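Local coordinates for acyl-coenzyme A oxidase acox-1.2 (Caenorhabditis elegans, PDB 5K3J), which catalyses the FAD-dependent desaturation of CoA-linked ascarosides with a five-carbon omega side chain, the first step of their peroxisomal beta-oxidation, at residues P344-A349 and S603-F608; G356-H361 and R532-E537; T478-Y483 and L561-E566. All coordinates share one frame; numbering follows the deposited sequence.

Interaction 1. Residues P344-A349 and S603-F608; sequences PSLARA and SLVDSF
L346 and V605 mark the closest approach of the two backbones, with their CA atoms 8.2 Å apart. P344-A349 is a turn and a half near the start of helix 343-363. S603-F608 covers the last part of a short helix and the turn after it; F608 N bonds to V605 O. L346 carries most of the contact from its side. Its CG is anti to the backbone N (chi1 -177°), and its two methyl groups part toward different partners. CD2 meets L604 CD1 at 3.9 Å. CD1 rests on V605 CG1 at 3.8 Å, and these two side chains cross at about a right angle. The same CD1 lies at the edge of the F608 ring, near its plane, 4.2 Å from CE2. The contact is thus one leucine set among three apolar side chains. L308 of helix 287-315 also touches L346, and L604 O accepts a hydrogen bond from Y350 OH. The arrangement is apolar packing inside the helical C-terminal part of an acyl-CoA oxidase. It joins a helix of the C-alpha1 family region to a short helix of the C-terminal family region.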
ATOM      1  N   PRO A 344      17.511   5.233   1.056  1.00 33.71           N
ATOM      2  CA  PRO A 344      17.660   3.852   1.537  1.00 37.95           C
ATOM      3  C   PRO A 344      16.966   2.831   0.637  1.00 40.88           C
ATOM      4  O   PRO A 344      17.488   1.732   0.438  1.00 39.93           O
ATOM      5  CB  PRO A 344      16.999   3.886   2.915  1.00 39.57           C
ATOM      6  CG  PRO A 344      17.165   5.293   3.366  1.00 36.17           C
ATOM      7  CD  PRO A 344      17.036   6.130   2.126  1.00 34.07           C
ATOM      8  N   SER A 345      15.804   3.194   0.104  1.00 46.02           N
ATOM      9  CA  SER A 345      15.114   2.333  -0.850  1.00 45.18           C
ATOM     10  C   SER A 345      15.973   2.167  -2.094  1.00 42.43           C
ATOM     11  O   SER A 345      16.039   1.086  -2.681  1.00 42.09           O
ATOM     12  CB  SER A 345      13.748   2.911  -1.218  1.00 45.74           C
ATOM     13  OG  SER A 345      12.951   3.118  -0.062  1.00 40.20           O
ATOM     14  N   LEU A 346      16.630   3.254  -2.484  1.00 49.92           N
ATOM     15  CA  LEU A 346      17.549   3.240  -3.614  1.00 48.57           C
ATOM     16  C   LEU A 346      18.727   2.315  -3.336  1.00 46.26           C
ATOM     17  O   LEU A 346      19.254   1.672  -4.241  1.00 49.38           O
ATOM     18  CB  LEU A 346      18.046   4.654  -3.924  1.00 44.93           C
ATOM     19  CG  LEU A 346      18.965   4.781  -5.137  1.00 46.56           C
ATOM     20  CD1 LEU A 346      18.258   4.275  -6.384  1.00 46.59           C
ATOM     21  CD2 LEU A 346      19.434   6.218  -5.318  1.00 45.76           C
ATOM     22  N   ALA A 347      19.128   2.244  -2.073  1.00 51.27           N
ATOM     23  CA  ALA A 347      20.181   1.328  -1.658  1.00 49.61           C
ATOM     24  C   ALA A 347      19.667  -0.107  -1.719  1.00 47.66           C
ATOM     25  O   ALA A 347      20.410  -1.032  -2.052  1.00 45.49           O
ATOM     26  CB  ALA A 347      20.668   1.668  -0.262  1.00 53.95           C
ATOM     27  N   ARG A 348      18.389  -0.281  -1.397  1.00 36.45           N
ATOM     28  CA  ARG A 348      17.764  -1.598  -1.414  1.00 35.53           C
ATOM     29  C   ARG A 348      17.544  -2.101  -2.835  1.00 33.95           C
ATOM     30  O   ARG A 348      17.718  -3.284  -3.111  1.00 33.81           O
ATOM     31  CB  ARG A 348      16.435  -1.567  -0.658  1.00 36.03           C
ATOM     32  CG  ARG A 348      16.583  -1.697   0.850  1.00 34.04           C
ATOM     33  CD  ARG A 348      15.273  -1.432   1.574  1.00 33.21           C
ATOM     34  NE  ARG A 348      15.358  -1.799   2.984  1.00 34.84           N
ATOM     35  CZ  ARG A 348      14.389  -1.597   3.870  1.00 36.60           C
ATOM     36  NH1 ARG A 348      13.257  -1.022   3.491  1.00 37.48           N
ATOM     37  NH2 ARG A 348      14.554  -1.967   5.133  1.00 36.84           N
ATOM     38  N   ALA A 349      17.161  -1.195  -3.728  1.00 26.89           N
ATOM     39  CA  ALA A 349      16.918  -1.548  -5.122  1.00 29.99           C
ATOM     40  C   ALA A 349      18.162  -2.164  -5.753  1.00 35.79           C
ATOM     41  O   ALA A 349      18.078  -3.174  -6.454  1.00 41.81           O
ATOM     42  CB  ALA A 349      16.475  -0.333  -5.908  1.00 30.73           C
ATOM     43  N   SER A 603      21.464  10.649 -11.190  1.00117.55           N
ATOM     44  CA  SER A 603      22.341   9.806 -11.998  1.00120.55           C
ATOM     45  C   SER A 603      22.199   8.328 -11.646  1.00118.78           C
ATOM     46  O   SER A 603      22.263   7.466 -12.521  1.00110.92           O
ATOM     47  CB  SER A 603      23.799  10.239 -11.834  1.00121.90           C
ATOM     48  OG  SER A 603      23.995  11.563 -12.297  1.00123.14           O
ATOM     49  N   LEU A 604      22.008   8.037 -10.362  1.00 52.12           N
ATOM     50  CA  LEU A 604      21.910   6.652  -9.912  1.00 50.40           C
ATOM     51  C   LEU A 604      20.644   5.978 -10.437  1.00 51.77           C
ATOM     52  O   LEU A 604      20.596   4.755 -10.570  1.00 41.97           O
ATOM     53  CB  LEU A 604      21.955   6.574  -8.381  1.00 48.52           C
ATOM     54  CG  LEU A 604      23.327   6.727  -7.714  1.00 48.31           C
ATOM     55  CD1 LEU A 604      23.202   6.719  -6.196  1.00 48.84           C
ATOM     56  CD2 LEU A 604      24.282   5.635  -8.178  1.00 49.43           C
ATOM     57  N   VAL A 605      19.624   6.777 -10.741  1.00 51.65           N
ATOM     58  CA  VAL A 605      18.363   6.236 -11.236  1.00 51.06           C
ATOM     59  C   VAL A 605      18.288   6.305 -12.762  1.00 50.53           C
ATOM     60  O   VAL A 605      17.681   5.440 -13.395  1.00 50.30           O
ATOM     61  CB  VAL A 605      17.149   6.966 -10.619  1.00 46.68           C
ATOM     62  CG1 VAL A 605      17.091   6.719  -9.114  1.00 46.93           C
ATOM     63  CG2 VAL A 605      17.201   8.454 -10.918  1.00 46.36           C
ATOM     64  N   ASP A 606      18.922   7.322 -13.345  1.00 55.00           N
ATOM     65  CA  ASP A 606      19.027   7.443 -14.798  1.00 59.21           C
ATOM     66  C   ASP A 606      19.774   6.246 -15.363  1.00 58.63           C
ATOM     67  O   ASP A 606      19.615   5.886 -16.530  1.00 58.58           O
ATOM     68  CB  ASP A 606      19.742   8.738 -15.194  1.00 66.66           C
ATOM     69  CG  ASP A 606      18.840   9.953 -15.110  1.00 72.29           C
ATOM     70  OD1 ASP A 606      17.618   9.800 -15.317  1.00 71.09           O
ATOM     71  OD2 ASP A 606      19.353  11.060 -14.833  1.00 75.10           O
ATOM     72  N   SER A 607      20.585   5.631 -14.510  1.00 38.91           N
ATOM     73  CA  SER A 607      21.396   4.484 -14.884  1.00 37.86           C
ATOM     74  C   SER A 607      20.561   3.252 -15.205  1.00 42.42           C
ATOM     75  O   SER A 607      20.974   2.414 -16.007  1.00 41.71           O
ATOM     76  CB  SER A 607      22.376   4.162 -13.762  1.00 38.78           C
ATOM     77  OG  SER A 607      23.207   5.273 -13.487  1.00 41.33           O
ATOM     78  N   PHE A 608      19.388   3.137 -14.586  1.00 42.88           N
ATOM     79  CA  PHE A 608      18.511   1.996 -14.840  1.00 38.40           C
ATOM     80  C   PHE A 608      18.014   2.021 -16.287  1.00 40.37           C
ATOM     81  O   PHE A 608      17.454   1.037 -16.777  1.00 36.67           O
ATOM     82  CB  PHE A 608      17.332   1.984 -13.859  1.00 35.89           C
ATOM     83  CG  PHE A 608      17.729   1.712 -12.429  1.00 34.96           C
ATOM     84  CD1 PHE A 608      17.973   0.423 -11.993  1.00 32.74           C
ATOM     85  CD2 PHE A 608      17.849   2.748 -11.519  1.00 34.98           C
ATOM     86  CE1 PHE A 608      18.336   0.169 -10.687  1.00 28.57           C
ATOM     87  CE2 PHE A 608      18.212   2.500 -10.206  1.00 32.05           C
ATOM     88  CZ  PHE A 608      18.456   1.205  -9.793  1.00 28.57           C
TER

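Interaction 2. Residues G356-H361 and R532-E537; sequences GFETIH and RLFIIE
Within G356-H361, E358 and T359 are the residues that touch R532-E537, and both meet the F534 ring. The contact is small, burying 119 Å² in all. G356 opens the segment and adds a backbone bond, accepting I360 N at its carbonyl oxygen. Two residues on, E358 reaches across. Its chain runs extended beyond CG, which carries the carboxylate across to the far end of the F534 ring. OE1 lies 3.5 Å from F534 CZ. The approach is oblique to the ring, and the carboxylate plane stands 83° from the ring plane. The same OE1 forms a salt bridge with R541, one helical turn beyond E537. T359 follows and offers its methyl group. CG2 lies 4.3 Å from F534 CE2, also obliquely. T359 OG1 is hydrogen-bonded to S294 O, so the polar branch serves helix 287-315 while the methyl branch serves the contact. On the other side, F534 has CG anti to its backbone N (chi1 -176°), and its ring reaches toward helix 343-363. T355 and L384 also touch the F534 side chain. T359 packs on L384 and L388 of helix 379-405, so three helices share this patch. The T359 side chain is about 8 Å from that of R293, a substrate-binding residue. The chemistry is mixed. The ring gives T359 an apolar partner, while the E358 carboxylate beside it has its charge met by R541. That pairing probably favours the ionised glutamate.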
ATOM      1  N   GLY A 356      19.556 -10.732  -6.412  1.00 51.28           N
ATOM      2  CA  GLY A 356      18.785 -11.442  -7.413  1.00 53.22           C
ATOM      3  C   GLY A 356      19.649 -12.193  -8.411  1.00 51.72           C
ATOM      4  O   GLY A 356      19.301 -13.300  -8.820  1.00 50.14           O
ATOM      5  N   PHE A 357      20.773 -11.595  -8.802  1.00 45.01           N
ATOM      6  CA  PHE A 357      21.690 -12.229  -9.750  1.00 43.98           C
ATOM      7  C   PHE A 357      22.233 -13.552  -9.226  1.00 44.11           C
ATOM      8  O   PHE A 357      22.373 -14.512  -9.985  1.00 43.59           O
ATOM      9  CB  PHE A 357      22.864 -11.302 -10.090  1.00 41.07           C
ATOM     10  CG  PHE A 357      22.582 -10.356 -11.219  1.00 39.18           C
ATOM     11  CD1 PHE A 357      22.291 -10.842 -12.481  1.00 38.81           C
ATOM     12  CD2 PHE A 357      22.618  -8.989 -11.025  1.00 36.26           C
ATOM     13  CE1 PHE A 357      22.028  -9.986 -13.521  1.00 42.88           C
ATOM     14  CE2 PHE A 357      22.356  -8.131 -12.068  1.00 38.09           C
ATOM     15  CZ  PHE A 357      22.062  -8.629 -13.313  1.00 41.31           C
ATOM     16  N   GLU A 358      22.543 -13.600  -7.935  1.00 40.59           N
ATOM     17  CA  GLU A 358      23.076 -14.817  -7.333  1.00 43.63           C
ATOM     18  C   GLU A 358      22.044 -15.944  -7.328  1.00 46.55           C
ATOM     19  O   GLU A 358      22.336 -17.055  -7.765  1.00 56.07           O
ATOM     20  CB  GLU A 358      23.560 -14.546  -5.908  1.00 45.65           C
ATOM     21  CG  GLU A 358      24.792 -13.664  -5.816  1.00 48.93           C
ATOM     22  CD  GLU A 358      25.422 -13.695  -4.436  1.00 51.73           C
ATOM     23  OE1 GLU A 358      25.001 -14.532  -3.608  1.00 48.08           O
ATOM     24  OE2 GLU A 358      26.334 -12.881  -4.176  1.00 54.26           O
ATOM     25  N   THR A 359      20.838 -15.653  -6.846  1.00 43.29           N
ATOM     26  CA  THR A 359      19.811 -16.683  -6.710  1.00 42.07           C
ATOM     27  C   THR A 359      19.203 -17.083  -8.054  1.00 44.15           C
ATOM     28  O   THR A 359      18.675 -18.186  -8.196  1.00 41.11           O
ATOM     29  CB  THR A 359      18.686 -16.238  -5.757  1.00 43.59           C
ATOM     30  OG1 THR A 359      18.084 -15.034  -6.247  1.00 47.97           O
ATOM     31  CG2 THR A 359      19.241 -15.998  -4.359  1.00 43.51           C
ATOM     32  N   ILE A 360      19.278 -16.195  -9.039  1.00 39.58           N
ATOM     33  CA  ILE A 360      18.838 -16.538 -10.387  1.00 42.53           C
ATOM     34  C   ILE A 360      19.771 -17.584 -10.981  1.00 54.78           C
ATOM     35  O   ILE A 360      19.326 -18.551 -11.601  1.00 57.03           O
ATOM     36  CB  ILE A 360      18.786 -15.298 -11.311  1.00 45.32           C
ATOM     37  CG1 ILE A 360      17.491 -14.516 -11.087  1.00 44.57           C
ATOM     38  CG2 ILE A 360      18.881 -15.698 -12.779  1.00 45.12           C
ATOM     39  CD1 ILE A 360      17.456 -13.183 -11.807  1.00 41.96           C
ATOM     40  N   HIS A 361      21.070 -17.396 -10.770  1.00102.66           N
ATOM     41  CA  HIS A 361      22.064 -18.233 -11.428  1.00103.47           C
ATOM     42  C   HIS A 361      22.176 -19.616 -10.795  1.00 99.63           C
ATOM     43  O   HIS A 361      22.263 -20.614 -11.508  1.00 94.63           O
ATOM     44  CB  HIS A 361      23.433 -17.546 -11.432  1.00106.24           C
ATOM     45  CG  HIS A 361      24.251 -17.850 -12.648  1.00112.82           C
ATOM     46  ND1 HIS A 361      25.168 -18.878 -12.691  1.00122.16           N
ATOM     47  CD2 HIS A 361      24.281 -17.268 -13.870  1.00113.66           C
ATOM     48  CE1 HIS A 361      25.732 -18.912 -13.887  1.00122.93           C
ATOM     49  NE2 HIS A 361      25.211 -17.945 -14.620  1.00120.11           N
ATOM     50  N   ARG A 532      18.166 -10.731   5.482  1.00 66.41           N
ATOM     51  CA  ARG A 532      18.671  -9.372   5.420  1.00 69.41           C
ATOM     52  C   ARG A 532      20.187  -9.411   5.464  1.00 69.71           C
ATOM     53  O   ARG A 532      20.860  -8.602   4.828  1.00 67.78           O
ATOM     54  CB  ARG A 532      18.114  -8.519   6.559  1.00 67.42           C
ATOM     55  CG  ARG A 532      16.656  -8.129   6.376  1.00 70.06           C
ATOM     56  CD  ARG A 532      16.456  -6.640   6.579  1.00 66.18           C
ATOM     57  NE  ARG A 532      15.534  -6.360   7.671  1.00 62.76           N
ATOM     58  CZ  ARG A 532      15.208  -5.136   8.072  1.00 60.91           C
ATOM     59  NH1 ARG A 532      15.733  -4.079   7.466  1.00 58.23           N
ATOM     60  NH2 ARG A 532      14.360  -4.965   9.077  1.00 61.26           N
ATOM     61  N   LEU A 533      20.717 -10.367   6.218  1.00 58.71           N
ATOM     62  CA  LEU A 533      22.150 -10.611   6.247  1.00 58.44           C
ATOM     63  C   LEU A 533      22.640 -10.989   4.857  1.00 57.59           C
ATOM     64  O   LEU A 533      23.665 -10.489   4.396  1.00 59.43           O
ATOM     65  CB  LEU A 533      22.495 -11.711   7.255  1.00 60.29           C
ATOM     66  CG  LEU A 533      23.867 -12.386   7.150  1.00 63.40           C
ATOM     67  CD1 LEU A 533      25.008 -11.383   7.273  1.00 66.50           C
ATOM     68  CD2 LEU A 533      24.005 -13.476   8.202  1.00 64.28           C
ATOM     69  N   PHE A 534      21.893 -11.864   4.188  1.00 48.91           N
ATOM     70  CA  PHE A 534      22.280 -12.348   2.866  1.00 45.86           C
ATOM     71  C   PHE A 534      22.272 -11.240   1.819  1.00 46.45           C
ATOM     72  O   PHE A 534      23.192 -11.145   1.008  1.00 53.28           O
ATOM     73  CB  PHE A 534      21.354 -13.480   2.419  1.00 45.30           C
ATOM     74  CG  PHE A 534      21.743 -14.092   1.103  1.00 44.07           C
ATOM     75  CD1 PHE A 534      22.630 -15.154   1.052  1.00 42.16           C
ATOM     76  CD2 PHE A 534      21.222 -13.601  -0.085  1.00 44.15           C
ATOM     77  CE1 PHE A 534      22.993 -15.714  -0.158  1.00 42.52           C
ATOM     78  CE2 PHE A 534      21.579 -14.156  -1.294  1.00 45.32           C
ATOM     79  CZ  PHE A 534      22.468 -15.217  -1.331  1.00 43.57           C
ATOM     80  N   ILE A 535      21.220 -10.427   1.831  1.00 53.12           N
ATOM     81  CA  ILE A 535      21.092  -9.304   0.903  1.00 52.85           C
ATOM     82  C   ILE A 535      22.318  -8.397   0.986  1.00 49.56           C
ATOM     83  O   ILE A 535      22.836  -7.935  -0.031  1.00 47.08           O
ATOM     84  CB  ILE A 535      19.814  -8.484   1.186  1.00 50.57           C
ATOM     85  CG1 ILE A 535      18.571  -9.327   0.895  1.00 51.55           C
ATOM     86  CG2 ILE A 535      19.786  -7.213   0.350  1.00 48.71           C
ATOM     87  CD1 ILE A 535      17.297  -8.780   1.502  1.00 50.81           C
ATOM     88  N   ILE A 536      22.788  -8.171   2.209  1.00 47.27           N
ATOM     89  CA  ILE A 536      23.969  -7.355   2.457  1.00 52.83           C
ATOM     90  C   ILE A 536      25.235  -7.985   1.871  1.00 55.93           C
ATOM     91  O   ILE A 536      25.995  -7.319   1.165  1.00 49.02           O
ATOM     92  CB  ILE A 536      24.162  -7.126   3.964  1.00 55.23           C
ATOM     93  CG1 ILE A 536      23.012  -6.282   4.513  1.00 53.68           C
ATOM     94  CG2 ILE A 536      25.494  -6.450   4.240  1.00 57.47           C
ATOM     95  CD1 ILE A 536      23.096  -6.032   5.997  1.00 54.10           C
ATOM     96  N   GLU A 537      25.450  -9.266   2.166  1.00 50.88           N
ATOM     97  CA  GLU A 537      26.611  -9.995   1.660  1.00 51.85           C
ATOM     98  C   GLU A 537      26.649  -9.993   0.140  1.00 56.40           C
ATOM     99  O   GLU A 537      27.680  -9.707  -0.472  1.00 65.02           O
ATOM    100  CB  GLU A 537      26.604 -11.439   2.163  1.00 51.09           C
ATOM    101  CG  GLU A 537      26.605 -11.590   3.665  1.00 53.81           C
ATOM    102  CD  GLU A 537      26.781 -13.031   4.090  1.00 53.99           C
ATOM    103  OE1 GLU A 537      25.781 -13.779   4.075  1.00 53.84           O
ATOM    104  OE2 GLU A 537      27.921 -13.416   4.425  1.00 53.94           O
TER

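Interaction 3. Residues T478-Y483 and L561-E566; sequences TSLNGY and LHVNYE
Y483 and V563 bury most of the surface here, where the start of helix 481-507 packs on helix 549-569. This is helix-to-helix packing in the C-terminal helical region of the oxidase. Both CB atoms point toward the opposite segment, and the two CA atoms are 7.0 Å apart. V563 CG1 sits over one face of the Y483 ring as a CH-pi contact. It is 3.9 Å from the ring centroid and only 11° off the normal. The other methyl, CG2, is anti to the backbone N of V563 and lies 3.4 Å from Y483 CB. One valine thus holds both the ring and the root of the tyrosine. L480, at the N-cap position of helix 481-507, adds CD2 at 4.0 Å from V563 CG1. N564 buries less, but its end turns toward the tyrosine. Its amide plane lies 66° from the ring plane, and ND2 donates a hydrogen bond to H560 O one turn earlier. Y585 of helix 581-597 also packs on Y483, while V586 and Q589 touch N564. At the end of the tyrosine, Y483 OH lies 3.0 Å from N564 OD1.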
ATOM      1  N   THR A 478      33.877   0.243  12.033  1.00 89.10           N
ATOM      2  CA  THR A 478      35.034   0.958  11.488  1.00 91.62           C
ATOM      3  C   THR A 478      35.308   0.649  10.009  1.00 85.76           C
ATOM      4  O   THR A 478      35.873   1.484   9.306  1.00 77.87           O
ATOM      5  CB  THR A 478      36.326   0.668  12.300  1.00 92.77           C
ATOM      6  OG1 THR A 478      35.997   0.465  13.678  1.00 93.34           O
ATOM      7  CG2 THR A 478      37.308   1.829  12.179  1.00 89.04           C
ATOM      8  N   SER A 479      34.914  -0.532   9.538  1.00102.29           N
ATOM      9  CA  SER A 479      35.130  -0.906   8.139  1.00105.55           C
ATOM     10  C   SER A 479      34.262  -2.073   7.649  1.00103.56           C
ATOM     11  O   SER A 479      34.748  -3.191   7.469  1.00109.69           O
ATOM     12  CB  SER A 479      36.607  -1.247   7.905  1.00110.40           C
ATOM     13  OG  SER A 479      37.415  -0.081   7.937  1.00113.38           O
ATOM     14  N   LEU A 480      32.977  -1.796   7.440  1.00 70.89           N
ATOM     15  CA  LEU A 480      32.057  -2.688   6.724  1.00 66.29           C
ATOM     16  C   LEU A 480      31.989  -4.147   7.186  1.00 66.74           C
ATOM     17  O   LEU A 480      30.930  -4.611   7.604  1.00 73.56           O
ATOM     18  CB  LEU A 480      32.387  -2.666   5.229  1.00 64.35           C
ATOM     19  CG  LEU A 480      31.660  -1.577   4.437  1.00 60.99           C
ATOM     20  CD1 LEU A 480      31.748  -1.851   2.947  1.00 58.60           C
ATOM     21  CD2 LEU A 480      30.205  -1.464   4.883  1.00 62.11           C
ATOM     22  N   ASN A 481      33.100  -4.873   7.087  1.00 79.90           N
ATOM     23  CA  ASN A 481      33.107  -6.299   7.417  1.00 76.51           C
ATOM     24  C   ASN A 481      32.629  -6.558   8.840  1.00 79.02           C
ATOM     25  O   ASN A 481      32.118  -7.633   9.149  1.00 81.15           O
ATOM     26  CB  ASN A 481      34.504  -6.896   7.221  1.00 76.91           C
ATOM     27  CG  ASN A 481      35.046  -6.669   5.824  1.00 83.70           C
ATOM     28  OD1 ASN A 481      34.965  -5.563   5.287  1.00 78.42           O
ATOM     29  ND2 ASN A 481      35.601  -7.717   5.224  1.00 82.44           N
ATOM     30  N   GLY A 482      32.792  -5.556   9.698  1.00 56.01           N
ATOM     31  CA  GLY A 482      32.306  -5.621  11.062  1.00 58.20           C
ATOM     32  C   GLY A 482      30.795  -5.501  11.141  1.00 61.88           C
ATOM     33  O   GLY A 482      30.175  -6.006  12.078  1.00 58.02           O
ATOM     34  N   TYR A 483      30.197  -4.827  10.162  1.00 93.27           N
ATOM     35  CA  TYR A 483      28.741  -4.747  10.081  1.00 96.29           C
ATOM     36  C   TYR A 483      28.147  -6.112   9.757  1.00 91.59           C
ATOM     37  O   TYR A 483      27.172  -6.540  10.373  1.00 91.85           O
ATOM     38  CB  TYR A 483      28.300  -3.740   9.021  1.00 97.86           C
ATOM     39  CG  TYR A 483      28.348  -2.288   9.438  1.00104.47           C
ATOM     40  CD1 TYR A 483      29.405  -1.472   9.058  1.00111.11           C
ATOM     41  CD2 TYR A 483      27.326  -1.726  10.193  1.00108.12           C
ATOM     42  CE1 TYR A 483      29.451  -0.141   9.428  1.00112.05           C
ATOM     43  CE2 TYR A 483      27.362  -0.397  10.569  1.00113.15           C
ATOM     44  CZ  TYR A 483      28.427   0.391  10.184  1.00115.78           C
ATOM     45  OH  TYR A 483      28.473   1.716  10.554  1.00112.85           O
ATOM     46  N   LEU A 561      25.311   3.355   3.056  1.00 48.82           N
ATOM     47  CA  LEU A 561      24.003   3.877   3.431  1.00 43.80           C
ATOM     48  C   LEU A 561      23.056   2.743   3.798  1.00 40.20           C
ATOM     49  O   LEU A 561      22.312   2.831   4.779  1.00 35.47           O
ATOM     50  CB  LEU A 561      23.426   4.709   2.282  1.00 46.91           C
ATOM     51  CG  LEU A 561      21.974   5.171   2.357  1.00 46.92           C
ATOM     52  CD1 LEU A 561      21.700   5.844   3.681  1.00 49.59           C
ATOM     53  CD2 LEU A 561      21.703   6.124   1.213  1.00 45.59           C
ATOM     54  N   HIS A 562      23.094   1.685   2.994  1.00 58.23           N
ATOM     55  CA  HIS A 562      22.317   0.479   3.243  1.00 58.51           C
ATOM     56  C   HIS A 562      22.597  -0.057   4.638  1.00 59.98           C
ATOM     57  O   HIS A 562      21.732  -0.024   5.508  1.00 69.88           O
ATOM     58  CB  HIS A 562      22.641  -0.589   2.192  1.00 58.10           C
ATOM     59  CG  HIS A 562      21.805  -1.829   2.300  1.00 56.68           C
ATOM     60  ND1 HIS A 562      20.508  -1.896   1.839  1.00 55.40           N
ATOM     61  CD2 HIS A 562      22.088  -3.054   2.803  1.00 56.73           C
ATOM     62  CE1 HIS A 562      20.025  -3.106   2.058  1.00 56.50           C
ATOM     63  NE2 HIS A 562      20.965  -3.829   2.642  1.00 55.64           N
ATOM     64  N   VAL A 563      23.830  -0.505   4.850  1.00 67.88           N
ATOM     65  CA  VAL A 563      24.197  -1.235   6.056  1.00 69.15           C
ATOM     66  C   VAL A 563      24.023  -0.422   7.341  1.00 68.37           C
ATOM     67  O   VAL A 563      23.926  -0.988   8.430  1.00 70.48           O
ATOM     68  CB  VAL A 563      25.651  -1.738   5.964  1.00 72.06           C
ATOM     69  CG1 VAL A 563      26.639  -0.647   6.378  1.00 75.62           C
ATOM     70  CG2 VAL A 563      25.821  -2.978   6.806  1.00 72.44           C
ATOM     71  N   ASN A 564      23.974   0.899   7.205  1.00 63.56           N
ATOM     72  CA  ASN A 564      23.752   1.778   8.346  1.00 66.09           C
ATOM     73  C   ASN A 564      22.263   1.956   8.621  1.00 72.66           C
ATOM     74  O   ASN A 564      21.818   1.897   9.767  1.00 75.46           O
ATOM     75  CB  ASN A 564      24.413   3.137   8.115  1.00 70.63           C
ATOM     76  CG  ASN A 564      25.842   3.184   8.620  1.00 70.35           C
ATOM     77  OD1 ASN A 564      26.089   3.444   9.798  1.00 66.63           O
ATOM     78  ND2 ASN A 564      26.793   2.933   7.728  1.00 67.00           N
ATOM     79  N   TYR A 565      21.499   2.170   7.555  1.00 65.21           N
ATOM     80  CA  TYR A 565      20.053   2.314   7.650  1.00 64.85           C
ATOM     81  C   TYR A 565      19.415   1.011   8.117  1.00 60.31           C
ATOM     82  O   TYR A 565      18.515   1.019   8.956  1.00 63.34           O
ATOM     83  CB  TYR A 565      19.461   2.743   6.304  1.00 67.84           C
ATOM     84  CG  TYR A 565      17.951   2.849   6.306  1.00 67.64           C
ATOM     85  CD1 TYR A 565      17.316   4.017   6.707  1.00 68.76           C
ATOM     86  CD2 TYR A 565      17.161   1.777   5.909  1.00 66.71           C
ATOM     87  CE1 TYR A 565      15.937   4.114   6.712  1.00 69.75           C
ATOM     88  CE2 TYR A 565      15.784   1.865   5.914  1.00 62.86           C
ATOM     89  CZ  TYR A 565      15.177   3.035   6.315  1.00 64.97           C
ATOM     90  OH  TYR A 565      13.806   3.132   6.320  1.00 66.26           O
ATOM     91  N   GLU A 566      19.883  -0.108   7.569  1.00 62.02           N
ATOM     92  CA  GLU A 566      19.323  -1.409   7.915  1.00 63.29           C
ATOM     93  C   GLU A 566      19.619  -1.760   9.372  1.00 66.25           C
ATOM     94  O   GLU A 566      18.756  -2.284  10.076  1.00 74.47           O
ATOM     95  CB  GLU A 566      19.863  -2.504   6.989  1.00 61.32           C
ATOM     96  CG  GLU A 566      19.655  -2.251   5.494  1.00 62.41           C
ATOM     97  CD  GLU A 566      18.194  -2.104   5.096  1.00 63.55           C
ATOM     98  OE1 GLU A 566      17.317  -2.652   5.795  1.00 60.94           O
ATOM     99  OE2 GLU A 566      17.925  -1.438   4.073  1.00 65.12           O
TER

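How the interactions relate
Helix 549-569 ties the three contacts together. Its E566 forms salt bridges to both other sites. OE2 meets R348 NE of interaction 1 at 2.8 Å, and OE1 meets R532 NH1 of interaction 2 at 2.7 Å. R348 NH2 and R532 NH1 are 3.4 Å apart, and the shared E566 carboxylate probably offsets their like charge. H562 packs against A347 and R348 of 344-349 and against I535 and I536 of 532-537. Interactions 1 and 2 also share helix 343-363, with centres about 17 Å apart. Y565 of 561-566 touches the bound ATP, and P344 CG packs on Y565 CD1 at 3.6 Å. R532 has a further salt bridge to D569, another residue of that ATP pocket.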